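Local coordinates for protein ribonuclease H (Uncultured organism, PDB 3U3G) that cleaves the RNA strand of RNA/DNA hybrids as a type 1 ribonuclease H, at residues G30-E35 with N124-E129; H34-Y39 with L53-E58; V47-A52 with E79-Q84; R83-V88 with E98-I103. All coordinates share one frame; numbering follows the deposited sequence.

Contact 1: G30-E35 with N124-E129; sequences GNTLHE and NARADE
Torsions at three residues bring one guanidinium nitrogen between two strand oxygens: R126 is bent at chi3 (69°), which swings its guanidinium group toward the strand, while T32 carries OG1 beside its own backbone N and E35 carries CG in the same place before running on extended. R126 NH2 then donates twice in the plane of its group. One N-H meets T32 OG1 at 3.0 Å; the other reaches E35 OE2 at 2.7 Å in a nearly straight bond (168°) that is also a salt bridge, received on the anti lone pair of OE2. Only OE2 takes part, and the carboxylate plane is turned 56° from the guanidinium, making a one-oxygen bridge rather than a two-pronged pair. Two waters complete the grip. One accepts from R126 NE at 3.0 Å and donates to E35 OE2; another accepts from R126 NH1 at 2.9 Å, donates to G30 O and lies 2.8 Å from T32 OG1. Every guanidinium nitrogen is thus engaged, which probably limits the group's rotation. This surface salt bridge joins the C-terminal helix of the ribonuclease H fold, 125-139, to strand 32-41, one of the two edge strands of the sheet, near the classic bulge where L33 and H34 both face I25; R126 also touches V24 of the adjacent strand 17-26, while A127 and D128 meet D9 on strand 3-12.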
loop_
_atom_site.group_PDB
_atom_site.type_symbol
_atom_site.label_atom_id
_atom_site.label_comp_id
_atom_site.label_asym_id
_atom_site.label_seq_id
_atom_site.Cartn_x
_atom_site.Cartn_y
_atom_site.Cartn_z
ATOM N N GLY A 30 8.044 15.658 -4.013
ATOM C CA GLY A 30 8.559 14.793 -2.958
ATOM C C GLY A 30 8.136 15.172 -1.547
ATOM O O GLY A 30 8.554 14.531 -0.576
ATOM N N ASN A 31 7.336 16.222 -1.413
ATOM C CA ASN A 31 6.939 16.676 -0.085
ATOM C C ASN A 31 5.798 15.817 0.470
ATOM O O ASN A 31 4.873 15.450 -0.260
ATOM C CB ASN A 31 6.565 18.156 -0.113
ATOM C CG ASN A 31 7.776 19.058 -0.089
ATOM O OD1 ASN A 31 7.856 20.046 -0.836
ATOM N ND2 ASN A 31 8.743 18.710 0.737
ATOM N N THR A 32 5.856 15.538 1.763
ATOM C CA THR A 32 4.871 14.683 2.422
ATOM C C THR A 32 3.484 15.299 2.459
ATOM O O THR A 32 3.305 16.467 2.866
ATOM C CB THR A 32 5.308 14.410 3.859
ATOM O OG1 THR A 32 6.611 13.834 3.844
ATOM C CG2 THR A 32 4.344 13.448 4.534
ATOM N N LEU A 33 2.506 14.507 2.030
ATOM C CA LEU A 33 1.103 14.863 2.171
ATOM C C LEU A 33 0.461 14.081 3.312
ATOM O O LEU A 33 -0.537 14.520 3.879
ATOM C CB LEU A 33 0.361 14.588 0.860
ATOM C CG LEU A 33 0.830 15.450 -0.309
ATOM C CD1 LEU A 33 0.219 14.964 -1.615
ATOM C CD2 LEU A 33 0.473 16.911 -0.042
ATOM N N HIS A 34 0.960 12.876 3.576
ATOM C CA HIS A 34 0.324 12.011 4.580
ATOM C C HIS A 34 1.242 10.844 4.886
ATOM O O HIS A 34 2.035 10.422 4.024
ATOM C CB HIS A 34 -1.024 11.485 4.055
ATOM C CG HIS A 34 -1.789 10.698 5.070
ATOM N ND1 HIS A 34 -2.431 11.283 6.141
ATOM C CD2 HIS A 34 -2.009 9.365 5.176
ATOM C CE1 HIS A 34 -2.942 10.334 6.907
ATOM N NE2 HIS A 34 -2.697 9.162 6.345
ATOM N N GLU A 35 1.160 10.345 6.119
ATOM C CA GLU A 35 1.692 9.033 6.465
ATOM C C GLU A 35 0.644 8.241 7.233
ATOM O O GLU A 35 0.011 8.778 8.141
ATOM C CB GLU A 35 2.959 9.180 7.320
ATOM C CG GLU A 35 4.112 9.895 6.610
ATOM C CD GLU A 35 5.389 9.913 7.433
ATOM O OE1 GLU A 35 5.317 9.767 8.669
ATOM O OE2 GLU A 35 6.463 10.094 6.826
ATOM N N ASN A 124 12.081 2.211 -0.552
ATOM C CA ASN A 124 10.859 2.092 0.239
ATOM C C ASN A 124 11.094 2.061 1.754
ATOM O O ASN A 124 10.245 1.577 2.517
ATOM C CB ASN A 124 10.055 0.869 -0.206
ATOM C CG ASN A 124 8.561 1.043 0.011
ATOM O OD1 ASN A 124 8.065 2.168 0.068
ATOM N ND2 ASN A 124 7.825 -0.063 -0.047
ATOM N N ALA A 125 12.220 2.618 2.199
ATOM C CA ALA A 125 12.608 2.505 3.595
ATOM C C ALA A 125 11.650 3.215 4.554
ATOM O O ALA A 125 11.402 2.727 5.646
ATOM C CB ALA A 125 14.038 2.990 3.807
ATOM N N ARG A 126 11.050 4.322 4.124
ATOM C CA ARG A 126 10.133 5.049 5.000
ATOM C C ARG A 126 8.894 4.211 5.357
ATOM O O ARG A 126 8.534 4.072 6.528
ATOM C CB ARG A 126 9.691 6.365 4.360
ATOM C CG ARG A 126 10.716 7.479 4.424
ATOM C CD ARG A 126 10.218 8.697 3.662
ATOM N NE ARG A 126 9.092 9.352 4.326
ATOM C CZ ARG A 126 8.490 10.441 3.853
ATOM N NH1 ARG A 126 8.771 10.857 2.625
ATOM N NH2 ARG A 126 7.534 11.047 4.552
ATOM N N ALA A 127 8.254 3.652 4.335
ATOM C CA ALA A 127 7.085 2.804 4.567
ATOM C C ALA A 127 7.444 1.605 5.440
ATOM O O ALA A 127 6.650 1.185 6.277
ATOM C CB ALA A 127 6.472 2.364 3.253
ATOM N N ASP A 128 8.602 0.999 5.191
ATOM C CA ASP A 128 9.068 -0.074 6.065
ATOM C C ASP A 128 9.203 0.358 7.525
ATOM O O ASP A 128 8.840 -0.391 8.438
ATOM C CB ASP A 128 10.384 -0.664 5.544
ATOM C CG ASP A 128 10.974 -1.710 6.478
ATOM O OD1 ASP A 128 10.540 -2.872 6.416
ATOM O OD2 ASP A 128 11.799 -1.339 7.341
ATOM N N GLU A 129 9.757 1.548 7.746
ATOM C CA GLU A 129 9.873 2.084 9.096
ATOM C C GLU A 129 8.504 2.226 9.744
ATOM O O GLU A 129 8.323 1.910 10.926
ATOM C CB GLU A 129 10.600 3.440 9.099
ATOM C CG GLU A 129 11.942 3.449 8.382
ATOM C CD GLU A 129 12.482 4.863 8.140
ATOM O OE1 GLU A 129 11.899 5.837 8.668
ATOM O OE2 GLU A 129 13.486 4.999 7.405
HETATM O O HOH W 1 8.610 13.673 1.936
HETATM O O HOH W 2 8.723 8.710 7.271
#

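Contact 2: H34-Y39 with L53-E58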
loop_
_atom_site.group_PDB
_atom_site.type_symbol
_atom_site.label_atom_id
_atom_site.label_comp_id
_atom_site.label_asym_id
_atom_site.label_seq_id
_atom_site.Cartn_x
_atom_site.Cartn_y
_atom_site.Cartn_z
ATOM N N HIS A 34 0.960 12.876 3.576
ATOM C CA HIS A 34 0.324 12.011 4.580
ATOM C C HIS A 34 1.242 10.844 4.886
ATOM O O HIS A 34 2.035 10.422 4.024
ATOM C CB HIS A 34 -1.024 11.485 4.055
ATOM C CG HIS A 34 -1.789 10.698 5.070
ATOM N ND1 HIS A 34 -2.431 11.283 6.141
ATOM C CD2 HIS A 34 -2.009 9.365 5.176
ATOM C CE1 HIS A 34 -2.942 10.334 6.907
ATOM N NE2 HIS A 34 -2.697 9.162 6.345
ATOM N N GLU A 35 1.160 10.345 6.119
ATOM C CA GLU A 35 1.692 9.033 6.465
ATOM C C GLU A 35 0.644 8.241 7.233
ATOM O O GLU A 35 0.011 8.778 8.141
ATOM C CB GLU A 35 2.959 9.180 7.320
ATOM C CG GLU A 35 4.112 9.895 6.610
ATOM C CD GLU A 35 5.389 9.913 7.433
ATOM O OE1 GLU A 35 5.317 9.767 8.669
ATOM O OE2 GLU A 35 6.463 10.094 6.826
ATOM N N SER A 36 0.566 6.938 6.976
ATOM C CA SER A 36 -0.221 6.024 7.812
ATOM C C SER A 36 0.723 4.969 8.392
ATOM O O SER A 36 1.529 4.377 7.658
ATOM C CB SER A 36 -1.280 5.343 6.955
ATOM O OG SER A 36 -2.248 6.289 6.499
ATOM N N SER A 37 0.558 4.660 9.672
ATOM C CA SER A 37 1.307 3.598 10.336
ATOM C C SER A 37 0.335 2.897 11.274
ATOM O O SER A 37 -0.229 3.540 12.151
ATOM C CB SER A 37 2.435 4.226 11.162
ATOM O OG SER A 37 3.052 3.262 11.992
ATOM N N ALA A 38 0.021 1.632 11.013
ATOM C CA ALA A 38 -1.039 0.969 11.769
ATOM C C ALA A 38 -0.707 -0.484 12.085
ATOM O O ALA A 38 -0.206 -1.207 11.231
ATOM C CB ALA A 38 -2.369 1.068 11.034
ATOM N N TYR A 39 -1.059 -0.917 13.292
ATOM C CA TYR A 39 -1.071 -2.333 13.638
ATOM C C TYR A 39 -2.368 -2.953 13.150
ATOM O O TYR A 39 -3.449 -2.361 13.304
ATOM C CB TYR A 39 -0.978 -2.460 15.157
ATOM C CG TYR A 39 -1.040 -3.871 15.666
ATOM C CD1 TYR A 39 -0.013 -4.763 15.400
ATOM C CD2 TYR A 39 -2.102 -4.299 16.463
ATOM C CE1 TYR A 39 -0.077 -6.074 15.850
ATOM C CE2 TYR A 39 -2.169 -5.606 16.926
ATOM C CZ TYR A 39 -1.149 -6.481 16.616
ATOM O OH TYR A 39 -1.243 -7.796 17.031
ATOM N N LEU A 53 -2.112 -1.610 0.810
ATOM C CA LEU A 53 -2.732 -1.028 -0.381
ATOM C C LEU A 53 -4.189 -0.610 -0.123
ATOM O O LEU A 53 -4.615 0.459 -0.571
ATOM C CB LEU A 53 -2.671 -2.001 -1.566
ATOM C CG LEU A 53 -1.306 -2.292 -2.173
ATOM C CD1 LEU A 53 -1.385 -3.548 -3.036
ATOM C CD2 LEU A 53 -0.874 -1.096 -3.003
ATOM N N ILE A 54 -4.962 -1.488 0.518
ATOM C CA ILE A 54 -6.343 -1.152 0.851
ATOM C C ILE A 54 -6.413 0.128 1.706
ATOM O O ILE A 54 -7.209 1.019 1.437
ATOM C CB ILE A 54 -7.032 -2.337 1.531
ATOM C CG1 ILE A 54 -7.169 -3.479 0.518
ATOM C CG2 ILE A 54 -8.390 -1.928 2.080
ATOM C CD1 ILE A 54 -7.608 -4.785 1.129
ATOM N N ARG A 55 -5.503 0.250 2.663
ATOM C CA ARG A 55 -5.427 1.437 3.498
ATOM C C ARG A 55 -5.014 2.671 2.710
ATOM O O ARG A 55 -5.625 3.725 2.860
ATOM C CB ARG A 55 -4.483 1.216 4.676
ATOM C CG ARG A 55 -4.131 2.479 5.463
ATOM C CD ARG A 55 -5.339 3.153 6.147
ATOM N NE ARG A 55 -4.925 4.308 6.966
ATOM C CZ ARG A 55 -4.529 4.212 8.229
ATOM N NH1 ARG A 55 -4.054 5.283 8.857
ATOM N NH2 ARG A 55 -4.623 3.053 8.869
ATOM N N ALA A 56 -4.061 2.526 1.788
ATOM C CA ALA A 56 -3.722 3.666 0.927
ATOM C C ALA A 56 -4.904 4.150 0.096
ATOM O O ALA A 56 -5.130 5.355 -0.037
ATOM C CB ALA A 56 -2.529 3.342 0.031
ATOM N N LEU A 57 -5.676 3.205 -0.450
ATOM C CA LEU A 57 -6.879 3.562 -1.204
ATOM C C LEU A 57 -7.952 4.248 -0.354
ATOM O O LEU A 57 -8.639 5.153 -0.845
ATOM C CB LEU A 57 -7.449 2.328 -1.907
ATOM C CG LEU A 57 -6.513 1.805 -2.999
ATOM C CD1 LEU A 57 -6.987 0.417 -3.421
ATOM C CD2 LEU A 57 -6.513 2.736 -4.223
ATOM N N GLU A 58 -8.030 3.886 0.926
ATOM C CA GLU A 58 -8.895 4.571 1.875
ATOM C C GLU A 58 -8.389 5.982 2.169
ATOM O O GLU A 58 -9.162 6.951 2.155
ATOM C CB GLU A 58 -8.995 3.737 3.154
ATOM C CG GLU A 58 -9.588 4.432 4.366
ATOM C CD GLU A 58 -11.091 4.305 4.450
ATOM O OE1 GLU A 58 -11.718 4.010 3.399
ATOM O OE2 GLU A 58 -11.649 4.725 5.500
#
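S36 touches R55 across the contact, and H34, two residues earlier, bonds to this serine: H34 NE2 donates to S36 OG at 2.9 Å, bent to 134° but close to the plane of the imidazole. S36 follows with its CB over one face of the R55 guanidinium, 3.4 Å from R55 NH1. Its OG lies 3.1 Å from the same R55 NH1, but its firmer polar partner is D59, one turn beyond R55 on the helix, which also forms a salt bridge with R55 NE. In the ribonuclease H fold seen here, helix 45-60 covers one face of a mixed five-stranded sheet, with A56 set on V23, I6 and T8; S37, between the two touching residues, turns to the other face and meets helix 125-139. A38 comes next, its CB approaching R55 NH2 obliquely at 3.7 Å. R55 spans the strand positions because its CG stands anti to the backbone N (chi1 169°) and the chain bends at chi2, laying the guanidinium along the strand. A leucine in place of R55 would probably leave the D59 carboxylate without its charge mate and uncover S36 CB and A38 CB.

Contact 3: V47-A52 with E79-Q84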
loop_
_atom_site.group_PDB
_atom_site.type_symbol
_atom_site.label_atom_id
_atom_site.label_comp_id
_atom_site.label_asym_id
_atom_site.label_seq_id
_atom_site.Cartn_x
_atom_site.Cartn_y
_atom_site.Cartn_z
ATOM N N VAL A 47 -0.595 -10.852 3.156
ATOM C CA VAL A 47 -1.847 -10.212 3.528
ATOM C C VAL A 47 -1.626 -8.787 4.018
ATOM O O VAL A 47 -2.301 -7.868 3.545
ATOM C CB VAL A 47 -2.667 -11.036 4.520
ATOM C CG1 VAL A 47 -3.795 -10.189 5.130
ATOM C CG2 VAL A 47 -3.243 -12.265 3.818
ATOM N N ALA A 48 -0.607 -8.584 4.855
ATOM C CA ALA A 48 -0.245 -7.233 5.274
ATOM C C ALA A 48 0.097 -6.289 4.122
ATOM O O ALA A 48 -0.339 -5.147 4.127
ATOM C CB ALA A 48 0.868 -7.258 6.333
ATOM N N GLU A 49 0.846 -6.763 3.123
ATOM C CA GLU A 49 1.128 -5.933 1.956
ATOM C C GLU A 49 -0.163 -5.503 1.264
ATOM O O GLU A 49 -0.291 -4.365 0.794
ATOM C CB GLU A 49 2.015 -6.673 0.949
ATOM C CG GLU A 49 3.491 -6.823 1.352
ATOM C CD GLU A 49 4.417 -5.783 0.706
ATOM O OE1 GLU A 49 3.960 -4.676 0.332
ATOM O OE2 GLU A 49 5.633 -6.056 0.617
ATOM N N TYR A 50 -1.098 -6.443 1.122
ATOM C CA TYR A 50 -2.367 -6.131 0.466
ATOM C C TYR A 50 -3.218 -5.195 1.322
ATOM O O TYR A 50 -3.809 -4.250 0.800
ATOM C CB TYR A 50 -3.155 -7.408 0.175
ATOM C CG TYR A 50 -2.827 -8.090 -1.142
ATOM C CD1 TYR A 50 -1.516 -8.289 -1.550
ATOM C CD2 TYR A 50 -3.834 -8.608 -1.945
ATOM C CE1 TYR A 50 -1.228 -8.927 -2.750
ATOM C CE2 TYR A 50 -3.546 -9.308 -3.094
ATOM C CZ TYR A 50 -2.244 -9.441 -3.510
ATOM O OH TYR A 50 -1.974 -10.064 -4.720
ATOM N N GLU A 51 -3.185 -5.388 2.635
ATOM C CA GLU A 51 -3.913 -4.488 3.528
ATOM C C GLU A 51 -3.347 -3.071 3.460
ATOM O O GLU A 51 -4.083 -2.102 3.617
ATOM C CB GLU A 51 -3.892 -4.999 4.972
ATOM C CG GLU A 51 -4.704 -6.255 5.260
ATOM C CD GLU A 51 -6.207 -6.008 5.349
ATOM O OE1 GLU A 51 -6.708 -4.953 4.868
ATOM O OE2 GLU A 51 -6.901 -6.928 5.845
ATOM N N ALA A 52 -2.040 -2.931 3.262
ATOM C CA ALA A 52 -1.461 -1.603 3.162
ATOM C C ALA A 52 -1.956 -0.878 1.919
ATOM O O ALA A 52 -2.256 0.319 1.967
ATOM C CB ALA A 52 0.062 -1.685 3.164
ATOM N N GLU A 79 8.220 -6.674 -6.615
ATOM C CA GLU A 79 7.924 -6.781 -8.027
ATOM C C GLU A 79 6.741 -7.721 -8.270
ATOM O O GLU A 79 5.892 -7.456 -9.121
ATOM C CB GLU A 79 9.150 -7.215 -8.847
ATOM C CG GLU A 79 8.855 -7.141 -10.333
ATOM C CD GLU A 79 10.045 -7.401 -11.228
ATOM O OE1 GLU A 79 11.154 -7.631 -10.716
ATOM O OE2 GLU A 79 9.851 -7.298 -12.456
ATOM N N LEU A 80 6.691 -8.825 -7.527
ATOM C CA LEU A 80 5.580 -9.754 -7.642
ATOM C C LEU A 80 4.232 -9.068 -7.429
ATOM O O LEU A 80 3.328 -9.204 -8.238
ATOM C CB LEU A 80 5.740 -10.905 -6.655
ATOM C CG LEU A 80 4.577 -11.891 -6.605
ATOM C CD1 LEU A 80 4.421 -12.583 -7.941
ATOM C CD2 LEU A 80 4.811 -12.910 -5.505
ATOM N N ILE A 81 4.115 -8.289 -6.359
ATOM C CA ILE A 81 2.827 -7.679 -6.070
ATOM C C ILE A 81 2.476 -6.614 -7.110
ATOM O O ILE A 81 1.339 -6.524 -7.557
ATOM C CB ILE A 81 2.768 -7.118 -4.648
ATOM C CG1 ILE A 81 2.854 -8.275 -3.650
ATOM C CG2 ILE A 81 1.456 -6.360 -4.451
ATOM C CD1 ILE A 81 3.004 -7.830 -2.220
ATOM N N VAL A 82 3.478 -5.892 -7.592
ATOM C CA VAL A 82 3.233 -4.951 -8.687
ATOM C C VAL A 82 2.709 -5.653 -9.942
ATOM O O VAL A 82 1.693 -5.244 -10.508
ATOM C CB VAL A 82 4.500 -4.146 -9.012
ATOM C CG1 VAL A 82 4.312 -3.354 -10.298
ATOM C CG2 VAL A 82 4.841 -3.202 -7.859
ATOM N N ARG A 83 3.330 -6.768 -10.316
ATOM C CA ARG A 83 2.878 -7.482 -11.499
ATOM C C ARG A 83 1.493 -8.081 -11.315
ATOM O O ARG A 83 0.733 -8.201 -12.266
ATOM C CB ARG A 83 3.891 -8.547 -11.925
ATOM C CG ARG A 83 5.292 -8.019 -12.259
ATOM C CD ARG A 83 5.319 -6.871 -13.270
ATOM N NE ARG A 83 6.667 -6.284 -13.273
ATOM C CZ ARG A 83 6.946 -4.984 -13.242
ATOM N NH1 ARG A 83 6.004 -4.035 -13.378
ATOM N NH2 ARG A 83 8.201 -4.604 -13.062
ATOM N N GLN A 84 1.201 -8.526 -10.096
ATOM C CA GLN A 84 -0.138 -9.021 -9.767
ATOM C C GLN A 84 -1.168 -7.902 -9.911
ATOM O O GLN A 84 -2.184 -8.064 -10.582
ATOM C CB GLN A 84 -0.163 -9.574 -8.338
ATOM C CG GLN A 84 0.554 -10.912 -8.211
ATOM C CD GLN A 84 0.667 -11.392 -6.773
ATOM O OE1 GLN A 84 0.575 -10.609 -5.814
ATOM N NE2 GLN A 84 1.003 -12.661 -6.621
#
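The helical segments 47-52 and 79-84 cross at -54° with their axes 11.8 Å apart, and E49 and I81 make the nearest CA pair at 8.4 Å. Side chains of some length bridge that spacing. I81 CD1 packs against the aliphatic part of E49, 3.5 Å from E49 CB and 3.7 Å from E49 CG, while its other branch, CG2, reaches Y50 CE1 at 4.1 Å. The E49 chain bends at chi2 (-99°), away from a staggered value, which carries its carboxylate past the isoleucine methyl toward the sheet. There E49 OE2 lies close to D9 OD1, a pairing of acids consistent with the acidic, metal-binding active site of ribonucleases H. In this ribonuclease H fold helix 45-60 lies on the sheet and is met by the short helix 79-85 that follows strand 71-76. The polar link is a buried one: Y50 OH donates to Q84 OE1 at 2.8 Å. Q84 runs extended beyond CG to meet the hydroxyl at the edge of the phenol, with ring and amide planes almost perpendicular; the hydroxyl sits above the carbonyl plane, 61° out of it, and not on a lone pair. Y50 also touches K99, F100 and I103 of helix 94-110, and V91.

Contact 4: R83-V88 with E98-I103; sequences RQMQGV and EKFAKI
Apolar and sulfur contacts dominate where M85 meets F100 and I103. The thioether, bent at chi2 and chi3, folds toward helix 94-110: M85 SD rests 3.9 Å from I103 CG2, and the methyl M85 CE fits 3.9 Å from I103 CD1 and 4.0 Å from F100 CD1. M85 SD is also 5.1 Å from the centroid of the F100 ring, obliquely placed at 53° from the ring normal, a Met-aromatic contact. With F100 cut back to an alanine, M85 CE and Y50 are likely to lose the ring they rest on, and the methionine end would be freer to turn. The polar approach comes from the backbone: Q84 O lies at the ring edge, near its plane, 3.2 Å from F100 CE1, though its C=O bond is not aimed at the ring. That oxygen is already an acceptor for G87 N, one of two bonds of the Schellman motif that ends helix 79-85; the other joins V88 N to R83 O, and G87 makes the turn with positive phi. The chain then runs without a further helix into helix 94-110, whereas E. coli RNase HI carries its basic protrusion in this region. Within the same segment R83 NH1 donates to Q86 OE1 at 3.0 Å, while its NH2 is salt-bridged to E79.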
loop_
_atom_site.group_PDB
_atom_site.type_symbol
_atom_site.label_atom_id
_atom_site.label_comp_id
_atom_site.label_asym_id
_atom_site.label_seq_id
_atom_site.Cartn_x
_atom_site.Cartn_y
_atom_site.Cartn_z
ATOM N N ARG A 83 3.330 -6.768 -10.316
ATOM C CA ARG A 83 2.878 -7.482 -11.499
ATOM C C ARG A 83 1.493 -8.081 -11.315
ATOM O O ARG A 83 0.733 -8.201 -12.266
ATOM C CB ARG A 83 3.891 -8.547 -11.925
ATOM C CG ARG A 83 5.292 -8.019 -12.259
ATOM C CD ARG A 83 5.319 -6.871 -13.270
ATOM N NE ARG A 83 6.667 -6.284 -13.273
ATOM C CZ ARG A 83 6.946 -4.984 -13.242
ATOM N NH1 ARG A 83 6.004 -4.035 -13.378
ATOM N NH2 ARG A 83 8.201 -4.604 -13.062
ATOM N N GLN A 84 1.201 -8.526 -10.096
ATOM C CA GLN A 84 -0.138 -9.021 -9.767
ATOM C C GLN A 84 -1.168 -7.902 -9.911
ATOM O O GLN A 84 -2.184 -8.064 -10.582
ATOM C CB GLN A 84 -0.163 -9.574 -8.338
ATOM C CG GLN A 84 0.554 -10.912 -8.211
ATOM C CD GLN A 84 0.667 -11.392 -6.773
ATOM O OE1 GLN A 84 0.575 -10.609 -5.814
ATOM N NE2 GLN A 84 1.003 -12.661 -6.621
ATOM N N MET A 85 -0.858 -6.748 -9.326
ATOM C CA MET A 85 -1.782 -5.619 -9.352
ATOM C C MET A 85 -2.028 -5.087 -10.762
ATOM O O MET A 85 -3.128 -4.649 -11.086
ATOM C CB MET A 85 -1.283 -4.498 -8.433
ATOM C CG MET A 85 -1.311 -4.837 -6.944
ATOM S SD MET A 85 -2.978 -5.154 -6.341
ATOM C CE MET A 85 -2.648 -6.355 -5.056
ATOM N N GLN A 86 -1.014 -5.191 -11.613
ATOM C CA GLN A 86 -1.132 -4.788 -13.020
ATOM C C GLN A 86 -1.838 -5.824 -13.862
ATOM O O GLN A 86 -2.150 -5.574 -15.022
ATOM C CB GLN A 86 0.259 -4.559 -13.598
ATOM C CG GLN A 86 0.934 -3.348 -13.022
ATOM C CD GLN A 86 2.283 -3.097 -13.652
ATOM O OE1 GLN A 86 3.081 -4.028 -13.848
ATOM N NE2 GLN A 86 2.516 -1.846 -14.050
ATOM N N GLY A 87 -2.037 -7.018 -13.316
ATOM C CA GLY A 87 -2.647 -8.093 -14.087
ATOM C C GLY A 87 -1.713 -8.770 -15.071
ATOM O O GLY A 87 -2.159 -9.578 -15.871
ATOM N N VAL A 88 -0.413 -8.625 -14.852
ATOM C CA VAL A 88 0.570 -9.299 -15.698
ATOM C C VAL A 88 0.660 -10.781 -15.326
ATOM O O VAL A 88 0.717 -11.650 -16.209
ATOM C CB VAL A 88 1.960 -8.635 -15.576
ATOM C CG1 VAL A 88 3.010 -9.463 -16.298
ATOM C CG2 VAL A 88 1.921 -7.228 -16.173
ATOM N N GLU A 98 -9.428 -12.951 -2.483
ATOM C CA GLU A 98 -10.536 -12.081 -2.152
ATOM C C GLU A 98 -10.107 -10.622 -2.012
ATOM O O GLU A 98 -10.714 -9.734 -2.623
ATOM C CB GLU A 98 -11.336 -12.600 -0.954
ATOM C CG GLU A 98 -12.500 -13.497 -1.382
ATOM C CD GLU A 98 -13.067 -14.341 -0.259
ATOM O OE1 GLU A 98 -13.459 -15.500 -0.533
ATOM O OE2 GLU A 98 -13.317 -13.777 0.824
ATOM N N LYS A 99 -8.967 -10.384 -1.370
ATOM C CA LYS A 99 -8.451 -9.030 -1.266
ATOM C C LYS A 99 -8.009 -8.471 -2.616
ATOM O O LYS A 99 -8.179 -7.283 -2.903
ATOM C CB LYS A 99 -7.329 -8.948 -0.229
ATOM C CG LYS A 99 -7.842 -9.022 1.207
ATOM C CD LYS A 99 -6.727 -9.373 2.195
ATOM C CE LYS A 99 -7.297 -9.899 3.517
ATOM N NZ LYS A 99 -8.213 -8.941 4.162
ATOM N N PHE A 100 -7.506 -9.341 -3.486
ATOM C CA PHE A 100 -7.113 -8.897 -4.805
ATOM C C PHE A 100 -8.314 -8.330 -5.569
ATOM O O PHE A 100 -8.242 -7.265 -6.187
ATOM C CB PHE A 100 -6.513 -10.060 -5.603
ATOM C CG PHE A 100 -6.007 -9.661 -6.952
ATOM C CD1 PHE A 100 -4.766 -9.049 -7.077
ATOM C CD2 PHE A 100 -6.862 -9.639 -8.037
ATOM C CE1 PHE A 100 -4.339 -8.552 -8.294
ATOM C CE2 PHE A 100 -6.431 -9.144 -9.263
ATOM C CZ PHE A 100 -5.169 -8.597 -9.383
ATOM N N ALA A 101 -9.420 -9.074 -5.547
ATOM C CA ALA A 101 -10.644 -8.632 -6.219
ATOM C C ALA A 101 -11.201 -7.341 -5.621
ATOM O O ALA A 101 -11.631 -6.434 -6.334
ATOM C CB ALA A 101 -11.703 -9.740 -6.163
ATOM N N LYS A 102 -11.097 -7.241 -4.302
ATOM C CA LYS A 102 -11.573 -6.057 -3.596
ATOM C C LYS A 102 -10.762 -4.816 -3.994
ATOM O O LYS A 102 -11.333 -3.800 -4.391
ATOM C CB LYS A 102 -11.459 -6.302 -2.097
ATOM C CG LYS A 102 -11.754 -5.086 -1.231
ATOM C CD LYS A 102 -11.768 -5.450 0.242
ATOM C CE LYS A 102 -11.796 -4.192 1.107
ATOM N NZ LYS A 102 -11.887 -4.533 2.565
ATOM N N ILE A 103 -9.433 -4.957 -4.023
ATOM C CA ILE A 103 -8.556 -3.879 -4.446
ATOM C C ILE A 103 -8.830 -3.470 -5.885
ATOM O O ILE A 103 -8.925 -2.290 -6.204
ATOM C CB ILE A 103 -7.075 -4.279 -4.306
ATOM C CG1 ILE A 103 -6.689 -4.355 -2.829
ATOM C CG2 ILE A 103 -6.174 -3.316 -5.073
ATOM C CD1 ILE A 103 -5.425 -5.138 -2.545
#

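How the contacts relate
Contacts 1 and 2 share strand 32-41, at the edge of the sheet, their centres about 11 Å apart: helix 125-139 joins it from one face and helix 45-60 from the other. Helix 45-60 also carries contact 3, and contacts 3 and 4, with centres about 8 Å apart, share helix 79-85. Along the chain the segments of contacts 2 and 3 alternate, contact 2 closes before contact 4 opens, and contacts 3 and 4 are nested in the long loop that contact 1 closes. L53 touches both I81 and M85, while a salt bridge from E51 to K99 links contacts 3 and 4. Helices 45-60, 79-85 and 94-110 thus form one packed group; contact 1, about 23 Å from contact 4 between centres, lies on the opposite side of the chain's centre.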